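Local coordinates for probable starch synthase 4, chloroplastic/amyloplastic (Arabidopsis thaliana, PDB 6GNE), which is a probable starch synthase of the GT-B glycosyltransferase class, built of two Rossmann-like halves that hold adenosine-5'-diphosphate in the cleft between them, at residues 267-272 with 378-383; 279-284 with 290-295; 390-395 with 400-405. All coordinates share one frame; numbering follows the deposited sequence.

Contact 3 lines the nucleotide side of the GT-B cleft and contact 1 borders it through Ser380, whereas contact 2 lies farther out. The centres of contacts 1 and 3 are about 15 Å apart, and Trp269 of contact 1 rests on Ile405 of contact 3. Helix 377-386 of contact 1 leads into strand 389-392 of contact 3, in a six-stranded parallel sheet. Contact 2, about 11 Å from contact 1, has both segments between residues 272 and 378 and meets it through a probable backbone hydrogen bond from Phe281 to Pro271. Contacts 2 and 3, centres about 21 Å apart, do not touch. One long loop thus runs from near the ADP pocket out to helix 287-300.

Contact 1: residues 267-272 with 378-383; sequences DSWNPA and ALSHTI
Trp269 and His381 mark the nearest approach of two backbones that stay well apart, their CA atoms 8.4 Å from each other. Residues 267-272 form an irregular loop, while 378-383 are under two turns of helix 377-386. No hydrogen bond crosses this gap; two flat side chains fill it. Each leaves its backbone with CG anti to the carbonyl carbon (chi1 -63° in Trp269, -74° in His381), and the ring ends reach inward and overlap. The six-membered ring of Trp269 and the imidazole make an offset stack, centroids 4.2 Å apart and planes only 9° from parallel. CZ3 of Trp269 lies over the imidazole, displaced toward its rim, and CH2 is 3.4 Å from His381 NE2. Helix 377-386 connects strand 369-372 to strand 389-392 of the parallel sheet in the C-terminal Rossmann-like half of the GT-B fold, so the stack fastens the loop after strand 257-259 to that half. The hydrogen bond between ND1 and Asp274 OD2 fixes the rotation of the imidazole, and the carboxylate probably polarises the ring. Near the plane of the indole, at its edge, OG of Ser380 stands 4.2 Å from CH2 of Trp269. That hydroxyl is bonded to Glu377 O, one turn back, and Ser380 also borders the bound ADP. The loop is held in two further ways: Trp269 O accepts from NE of Arg408 on helix 402-408, and the side-chain OD1 of Asn270 takes the N-H of Ala272 at 3.0 Å in an Asx turn.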
# COMPACT_ATOMS: atom_id res chain seq x y z
N ASP A 267 -4.77 -14.72 4.51
CA ASP A 267 -5.84 -15.12 5.44
C ASP A 267 -7.04 -14.19 5.32
O ASP A 267 -8.15 -14.66 5.19
CB ASP A 267 -5.33 -15.20 6.88
CG ASP A 267 -4.34 -16.33 7.10
OD1 ASP A 267 -4.52 -17.41 6.49
OD2 ASP A 267 -3.38 -16.17 7.88
N SER A 268 -6.80 -12.87 5.37
CA SER A 268 -7.83 -11.86 5.02
C SER A 268 -8.31 -11.95 3.59
O SER A 268 -9.51 -11.93 3.33
CB SER A 268 -7.30 -10.45 5.25
OG SER A 268 -7.39 -10.11 6.62
N TRP A 269 -7.39 -12.02 2.64
CA TRP A 269 -7.73 -12.15 1.21
C TRP A 269 -7.74 -13.62 0.82
O TRP A 269 -6.73 -14.15 0.37
CB TRP A 269 -6.78 -11.30 0.37
CG TRP A 269 -6.90 -9.84 0.69
CD1 TRP A 269 -6.06 -9.09 1.47
CD2 TRP A 269 -7.94 -8.96 0.28
NE1 TRP A 269 -6.50 -7.79 1.54
CE2 TRP A 269 -7.67 -7.69 0.84
CE3 TRP A 269 -9.09 -9.13 -0.49
CZ2 TRP A 269 -8.50 -6.60 0.62
CZ3 TRP A 269 -9.90 -8.05 -0.70
CH2 TRP A 269 -9.61 -6.80 -0.16
N ASN A 270 -8.87 -14.27 1.04
CA ASN A 270 -9.02 -15.70 0.76
C ASN A 270 -10.46 -15.99 0.35
O ASN A 270 -11.35 -15.91 1.19
CB ASN A 270 -8.68 -16.53 2.01
CG ASN A 270 -8.74 -18.04 1.77
OD1 ASN A 270 -9.16 -18.53 0.72
ND2 ASN A 270 -8.32 -18.78 2.76
N PRO A 271 -10.69 -16.35 -0.93
CA PRO A 271 -12.06 -16.60 -1.38
C PRO A 271 -12.81 -17.74 -0.63
O PRO A 271 -14.04 -17.73 -0.56
CB PRO A 271 -11.88 -16.96 -2.86
CG PRO A 271 -10.50 -17.52 -2.94
CD PRO A 271 -9.72 -16.63 -2.00
N ALA A 272 -12.07 -18.70 -0.09
CA ALA A 272 -12.64 -19.84 0.63
C ALA A 272 -13.29 -19.47 1.95
O ALA A 272 -14.17 -20.20 2.41
CB ALA A 272 -11.58 -20.92 0.86
N ALA A 378 -16.31 -3.56 1.65
CA ALA A 378 -17.18 -4.69 1.38
C ALA A 378 -17.26 -4.93 -0.14
O ALA A 378 -17.01 -6.03 -0.63
CB ALA A 378 -18.56 -4.45 2.00
N LEU A 379 -17.58 -3.88 -0.89
CA LEU A 379 -17.77 -3.99 -2.34
C LEU A 379 -16.55 -4.47 -3.11
O LEU A 379 -16.70 -5.27 -4.06
CB LEU A 379 -18.25 -2.65 -2.94
CG LEU A 379 -19.69 -2.70 -3.43
CD1 LEU A 379 -20.10 -1.30 -3.88
CD2 LEU A 379 -19.87 -3.72 -4.58
N SER A 380 -15.37 -3.99 -2.73
CA SER A 380 -14.13 -4.46 -3.35
C SER A 380 -13.99 -5.97 -3.30
O SER A 380 -13.68 -6.59 -4.30
CB SER A 380 -12.88 -3.77 -2.77
OG SER A 380 -12.58 -4.20 -1.49
N HIS A 381 -14.26 -6.57 -2.14
CA HIS A 381 -14.28 -8.03 -2.05
C HIS A 381 -15.14 -8.67 -3.14
O HIS A 381 -14.64 -9.51 -3.87
CB HIS A 381 -14.68 -8.51 -0.67
CG HIS A 381 -13.62 -8.34 0.37
ND1 HIS A 381 -12.78 -9.37 0.74
CD2 HIS A 381 -13.25 -7.27 1.12
CE1 HIS A 381 -11.94 -8.94 1.66
NE2 HIS A 381 -12.20 -7.67 1.91
N THR A 382 -16.39 -8.26 -3.26
CA THR A 382 -17.31 -8.88 -4.24
C THR A 382 -16.89 -8.59 -5.68
O THR A 382 -17.13 -9.41 -6.57
CB THR A 382 -18.80 -8.47 -4.02
OG1 THR A 382 -18.92 -7.04 -3.98
CG2 THR A 382 -19.35 -9.01 -2.69
N ILE A 383 -16.23 -7.45 -5.92
CA ILE A 383 -15.74 -7.12 -7.27
C ILE A 383 -14.58 -7.98 -7.69
O ILE A 383 -14.56 -8.46 -8.83
CB ILE A 383 -15.43 -5.62 -7.45
CG1 ILE A 383 -16.74 -4.83 -7.51
CG2 ILE A 383 -14.64 -5.37 -8.73
CD1 ILE A 383 -16.57 -3.33 -7.39

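Contact 2: residues 279-284 with 290-295; sequences AQFNAK and EENKHA
Ala279 meets Asn292 at the closest point of the two backbones, CA to CA 6.3 Å, where the loop 279-284 runs beside helix 287-300. The close part of the contact is built round the amide of Asn292. Its ND2 gives a nearly straight hydrogen bond to Ala279 O, 2.9 Å long with an angle of 164° at the hydrogen. The acceptor lies close to the amide plane of Asn292, while the donor is tilted from the carbonyl plane of Ala279. With CG anti to the carbonyl carbon (chi1 -77°), the amide is laid against the loop, and its other end, OD1, has a weak hydrogen bond with the backbone N of Lys278. One side chain thus bonds two successive loop residues, firmly at ND2 and only weakly at OD1, which limits rotation of the flat amide. Phe281 adds a looser touch from beyond: its CE1 is 3.8 Å from Asn292 ND2, with ring and amide planes 54° apart. The rest of this ring is buried among Pro271, Ala385 and Met477, so it ties the loop to helices 377-386 and 466-477 as well.

Toward solvent the fit is thinner. CB of Ala279 rests 3.4 Å from Glu291 OE1 and 4.1 Å from Glu291 CB, a van der Waals touch on the partly exposed side, made by an extended glutamate. Farther along, the loop leaves the helix face altogether, and the exposed Lys284 has its backbone N bonded to Asn282 OD1 at 2.9 Å. That bond closes an Asx turn shortly before helix 287-300, the helix that precedes the first strand of the parallel sheet, 311-317, in the nucleotide-binding half of this GT-B fold.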
# COMPACT_ATOMS: atom_id res chain seq x y z
N ALA A 279 -20.90 -16.15 -1.84
CA ALA A 279 -20.47 -17.53 -1.91
C ALA A 279 -18.95 -17.63 -1.88
O ALA A 279 -18.24 -16.73 -2.32
CB ALA A 279 -21.03 -18.21 -3.15
N GLN A 280 -18.48 -18.75 -1.37
CA GLN A 280 -17.08 -19.01 -1.16
C GLN A 280 -16.63 -19.88 -2.32
O GLN A 280 -17.43 -20.54 -2.95
CB GLN A 280 -16.85 -19.74 0.19
CG GLN A 280 -17.76 -19.36 1.38
CD GLN A 280 -17.33 -18.10 2.11
OE1 GLN A 280 -17.01 -18.14 3.28
NE2 GLN A 280 -17.31 -16.97 1.41
N PHE A 281 -15.33 -19.88 -2.61
CA PHE A 281 -14.76 -20.73 -3.66
C PHE A 281 -13.26 -20.80 -3.50
O PHE A 281 -12.68 -20.08 -2.69
CB PHE A 281 -15.12 -20.23 -5.06
CG PHE A 281 -14.57 -18.86 -5.39
CD1 PHE A 281 -15.11 -17.71 -4.85
CD2 PHE A 281 -13.53 -18.74 -6.29
CE1 PHE A 281 -14.62 -16.46 -5.19
CE2 PHE A 281 -13.04 -17.48 -6.63
CZ PHE A 281 -13.58 -16.34 -6.07
N ASN A 282 -12.62 -21.66 -4.26
CA ASN A 282 -11.18 -21.82 -4.19
C ASN A 282 -10.67 -22.38 -5.51
O ASN A 282 -11.47 -22.72 -6.40
CB ASN A 282 -10.79 -22.71 -2.98
CG ASN A 282 -11.43 -24.12 -3.02
OD1 ASN A 282 -10.92 -25.04 -3.68
ND2 ASN A 282 -12.56 -24.28 -2.32
N ALA A 283 -9.35 -22.51 -5.61
CA ALA A 283 -8.69 -23.07 -6.80
C ALA A 283 -9.33 -24.36 -7.33
O ALA A 283 -9.31 -24.60 -8.53
CB ALA A 283 -7.19 -23.27 -6.54
N LYS A 284 -9.88 -25.19 -6.43
CA LYS A 284 -10.42 -26.49 -6.82
C LYS A 284 -11.92 -26.49 -7.10
O LYS A 284 -12.46 -27.54 -7.48
CB LYS A 284 -10.15 -27.56 -5.75
CG LYS A 284 -8.92 -27.47 -4.87
CD LYS A 284 -7.76 -28.31 -5.39
CE LYS A 284 -6.92 -27.53 -6.41
NZ LYS A 284 -5.72 -28.30 -6.86
N GLU A 290 -18.69 -17.96 -10.31
CA GLU A 290 -19.89 -17.66 -11.10
C GLU A 290 -21.06 -17.14 -10.25
O GLU A 290 -21.76 -16.22 -10.67
CB GLU A 290 -20.34 -18.86 -11.96
CG GLU A 290 -21.63 -18.63 -12.80
CD GLU A 290 -21.67 -17.32 -13.65
OE1 GLU A 290 -20.62 -16.92 -14.22
OE2 GLU A 290 -22.75 -16.67 -13.76
N GLU A 291 -21.27 -17.71 -9.06
CA GLU A 291 -22.33 -17.24 -8.15
C GLU A 291 -22.12 -15.77 -7.73
O GLU A 291 -23.09 -15.02 -7.65
CB GLU A 291 -22.53 -18.16 -6.92
CG GLU A 291 -23.54 -19.29 -7.11
CD GLU A 291 -23.36 -20.54 -6.19
OE1 GLU A 291 -22.86 -20.43 -5.03
OE2 GLU A 291 -23.76 -21.66 -6.65
N ASN A 292 -20.87 -15.37 -7.48
CA ASN A 292 -20.56 -13.96 -7.13
C ASN A 292 -20.72 -13.03 -8.34
O ASN A 292 -21.20 -11.90 -8.22
CB ASN A 292 -19.14 -13.82 -6.53
CG ASN A 292 -19.06 -14.27 -5.08
OD1 ASN A 292 -19.72 -13.70 -4.20
ND2 ASN A 292 -18.26 -15.31 -4.83
N LYS A 293 -20.33 -13.51 -9.51
CA LYS A 293 -20.57 -12.79 -10.74
C LYS A 293 -22.07 -12.49 -10.90
O LYS A 293 -22.45 -11.36 -11.16
CB LYS A 293 -20.01 -13.56 -11.93
CG LYS A 293 -20.10 -12.76 -13.22
CD LYS A 293 -19.31 -13.43 -14.32
CE LYS A 293 -19.54 -12.71 -15.63
NZ LYS A 293 -18.70 -13.26 -16.72
N HIS A 294 -22.90 -13.50 -10.68
CA HIS A 294 -24.34 -13.31 -10.78
C HIS A 294 -24.87 -12.35 -9.68
O HIS A 294 -25.65 -11.44 -9.96
CB HIS A 294 -25.05 -14.67 -10.74
CG HIS A 294 -26.54 -14.59 -10.91
ND1 HIS A 294 -27.40 -14.47 -9.84
CD2 HIS A 294 -27.32 -14.62 -12.02
CE1 HIS A 294 -28.64 -14.46 -10.28
NE2 HIS A 294 -28.62 -14.54 -11.60
N ALA A 295 -24.43 -12.53 -8.44
CA ALA A 295 -24.88 -11.72 -7.33
C ALA A 295 -24.56 -10.23 -7.56
O ALA A 295 -25.43 -9.36 -7.36
CB ALA A 295 -24.26 -12.20 -6.02

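Contact 3: residues 390-395 with 400-405; sequences FIIPSI and GLTQMI. With ADP (adenosine-5'-diphosphate), chain F; AC1 (4,6-dideoxy-4-{[(1S,4R,5S,6S)-4,5,6-trihydroxy-3-(hydroxymethyl)cyclohex-2-en-1-yl]amino}-alpha-D-glucopyranose), chain C.
Phe390 reaches Thr402 because its CG stands anti to the backbone N (chi1 -169°), which carries the ring from strand 389-392 to the start of helix 402-408. Thr402 turns OG1 between its backbone N and carbonyl carbon (chi1 59°), and the hydroxyl meets the ring at CE1, 3.5 Å away. CB of Thr402 adds a contact of 3.7 Å to CZ, and the two side chains cross at about a right angle. Beside them Ile392 lays CD1 against CB of Gln403 at 3.9 Å, again crosswise, so the buried interface is largely apolar. The Gln403 chain bends at its second torsion and returns to the loop, where NE2 makes a weak hydrogen bond to Gly400 O; its stronger partner is Ser424 OG. Strand 389-392 and helix 402-408 belong to a beta-alpha-beta unit completed by strand 412-416.

With its base packed in this way, the loop offers backbone N-H groups to the cleft. Leu401 N donates to O1A of ADP at 2.8 Å in an almost perfectly straight bond (177°), and Thr402 N adds a long, weak one to the same oxygen. CG2 of Thr402 touches C2' of the ribose at 3.6 Å. Gly400 N turns instead to AC1, bonding to its O4 at 2.8 Å. Phe390 also meets the ring of Tyr384, whose hydroxyl binds ADP, and is thus a second-shell residue on that side too. Because the alpha-phosphate sits at the N-terminal end of helix 402-408, its negative charge is probably eased by the helix dipole as well as by the N-H groups. Arg317 and Lys322 also hydrogen-bond to ADP and probably offset the charge of the nucleotide as a whole.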
# COMPACT_ATOMS: atom_id res chain seq x y z
N PHE A 390 -9.21 -7.98 -14.61
CA PHE A 390 -8.88 -6.88 -13.70
C PHE A 390 -7.77 -6.03 -14.29
O PHE A 390 -6.70 -6.55 -14.62
CB PHE A 390 -8.45 -7.43 -12.33
CG PHE A 390 -8.34 -6.36 -11.29
CD1 PHE A 390 -7.17 -5.63 -11.14
CD2 PHE A 390 -9.44 -6.03 -10.51
CE1 PHE A 390 -7.07 -4.60 -10.23
CE2 PHE A 390 -9.35 -5.01 -9.55
CZ PHE A 390 -8.16 -4.29 -9.42
N ILE A 391 -7.99 -4.71 -14.39
CA ILE A 391 -7.03 -3.85 -15.09
C ILE A 391 -6.18 -2.97 -14.16
O ILE A 391 -6.72 -2.37 -13.24
CB ILE A 391 -7.70 -2.97 -16.17
CG1 ILE A 391 -8.79 -2.05 -15.61
CG2 ILE A 391 -8.25 -3.84 -17.29
CD1 ILE A 391 -8.92 -0.77 -16.41
N ILE A 392 -4.89 -2.89 -14.43
CA ILE A 392 -3.94 -2.05 -13.68
C ILE A 392 -3.02 -1.39 -14.73
O ILE A 392 -1.86 -1.80 -14.94
CB ILE A 392 -3.06 -2.82 -12.62
CG1 ILE A 392 -3.72 -4.12 -12.14
CG2 ILE A 392 -2.73 -1.95 -11.40
CD1 ILE A 392 -3.68 -5.27 -13.12
N PRO A 393 -3.52 -0.38 -15.40
CA PRO A 393 -2.73 0.21 -16.47
C PRO A 393 -1.89 1.40 -15.98
O PRO A 393 -1.97 2.51 -16.54
CB PRO A 393 -3.81 0.65 -17.44
CG PRO A 393 -4.85 1.14 -16.52
CD PRO A 393 -4.89 0.12 -15.42
N SER A 394 -1.08 1.16 -14.94
CA SER A 394 -0.42 2.25 -14.20
C SER A 394 0.69 2.95 -15.00
O SER A 394 1.41 2.30 -15.77
CB SER A 394 0.14 1.73 -12.87
OG SER A 394 -0.86 1.05 -12.12
N ILE A 395 0.80 4.26 -14.82
CA ILE A 395 1.93 5.01 -15.38
C ILE A 395 3.21 4.58 -14.66
O ILE A 395 4.23 4.35 -15.28
CB ILE A 395 1.71 6.55 -15.28
CG1 ILE A 395 0.41 6.97 -16.01
CG2 ILE A 395 2.90 7.33 -15.83
CD1 ILE A 395 0.28 6.47 -17.44
N GLY A 400 1.93 -2.33 -6.06
CA GLY A 400 0.57 -2.71 -6.39
C GLY A 400 0.22 -4.03 -5.73
O GLY A 400 0.96 -5.02 -5.79
N LEU A 401 -0.93 -4.03 -5.06
CA LEU A 401 -1.48 -5.19 -4.40
C LEU A 401 -2.73 -5.73 -5.09
O LEU A 401 -3.04 -6.94 -5.00
CB LEU A 401 -1.81 -4.83 -2.96
CG LEU A 401 -0.68 -4.26 -2.11
CD1 LEU A 401 -1.19 -4.04 -0.69
CD2 LEU A 401 0.52 -5.18 -2.09
N THR A 402 -3.45 -4.85 -5.79
CA THR A 402 -4.73 -5.23 -6.37
C THR A 402 -4.61 -6.35 -7.42
O THR A 402 -5.50 -7.20 -7.52
CB THR A 402 -5.40 -4.03 -6.99
OG1 THR A 402 -4.55 -3.49 -8.01
CG2 THR A 402 -5.74 -2.97 -5.90
N GLN A 403 -3.51 -6.37 -8.16
CA GLN A 403 -3.27 -7.47 -9.10
C GLN A 403 -3.04 -8.81 -8.39
O GLN A 403 -3.41 -9.86 -8.90
CB GLN A 403 -2.08 -7.16 -10.05
CG GLN A 403 -0.65 -7.43 -9.54
CD GLN A 403 -0.08 -6.30 -8.70
OE1 GLN A 403 -0.82 -5.40 -8.23
NE2 GLN A 403 1.23 -6.32 -8.53
N MET A 404 -2.43 -8.77 -7.21
CA MET A 404 -2.22 -9.97 -6.41
C MET A 404 -3.56 -10.45 -5.83
O MET A 404 -3.87 -11.65 -5.90
CB MET A 404 -1.22 -9.72 -5.30
CG MET A 404 0.15 -9.27 -5.80
SD MET A 404 1.39 -9.12 -4.52
CE MET A 404 2.67 -8.21 -5.34
N ILE A 405 -4.36 -9.51 -5.32
CA ILE A 405 -5.67 -9.86 -4.77
C ILE A 405 -6.53 -10.40 -5.89
O ILE A 405 -7.18 -11.44 -5.72
CB ILE A 405 -6.38 -8.66 -4.09
CG1 ILE A 405 -5.54 -8.06 -2.93
CG2 ILE A 405 -7.76 -9.05 -3.57
CD1 ILE A 405 -6.02 -6.71 -2.46
PB ADP F . -2.09 2.18 -3.73
O1B ADP F . -1.25 1.92 -2.51
O2B ADP F . -3.51 2.62 -3.49
O3B ADP F . -1.38 3.12 -4.68
PA ADP F . -2.06 -0.70 -3.88
O1A ADP F . -2.44 -1.64 -4.98
O2A ADP F . -0.70 -0.92 -3.29
O3A ADP F . -2.23 0.78 -4.50
O5' ADP F . -3.12 -0.75 -2.67
C5' ADP F . -4.51 -0.51 -2.87
C4' ADP F . -5.42 -1.10 -1.77
O4' ADP F . -6.54 -0.23 -1.54
C3' ADP F . -6.05 -2.42 -2.16
O3' ADP F . -6.34 -3.15 -0.98
C2' ADP F . -7.34 -2.02 -2.82
O2' ADP F . -8.32 -3.04 -2.79
C1' ADP F . -7.75 -0.86 -1.95
N9 ADP F . -8.58 0.14 -2.65
C8 ADP F . -8.17 1.09 -3.50
N7 ADP F . -9.20 1.86 -3.89
C5 ADP F . -10.31 1.41 -3.28
C6 ADP F . -11.77 1.76 -3.26
N6 ADP F . -12.23 2.79 -4.01
N1 ADP F . -12.58 1.01 -2.47
C2 ADP F . -12.09 -0.03 -1.74
N3 ADP F . -10.80 -0.39 -1.73
C4 ADP F . -9.89 0.27 -2.47
C1 AC1 C . 0.31 7.06 0.78
O2 AC1 C . 2.71 7.22 1.10
C2 AC1 C . 1.65 6.32 0.74
C4A AC1 C . 2.41 0.14 -3.20
C3 AC1 C . 1.88 5.64 -0.62
O3 AC1 C . 3.11 4.92 -0.52
C4 AC1 C . 0.70 4.73 -0.96
N4A AC1 C . 0.85 3.96 -2.21
C5 AC1 C . -0.54 5.62 -0.97
O5 AC1 C . -0.73 6.19 0.33
C6 AC1 C . -1.83 4.88 -1.28
C1B AC1 C . 1.90 2.97 -2.45
C2B AC1 C . 2.03 2.53 -3.94
O2B AC1 C . 1.26 3.35 -4.84
C3B AC1 C . 1.72 1.06 -4.19
O3B AC1 C . 2.28 0.74 -5.46
O4 AC1 C . 1.99 -1.21 -3.44
C5B AC1 C . 2.14 0.55 -1.78
C7B AC1 C . 1.85 1.82 -1.47
C6B AC1 C . 2.25 -0.47 -0.67
O6B AC1 C . 3.59 -0.96 -0.57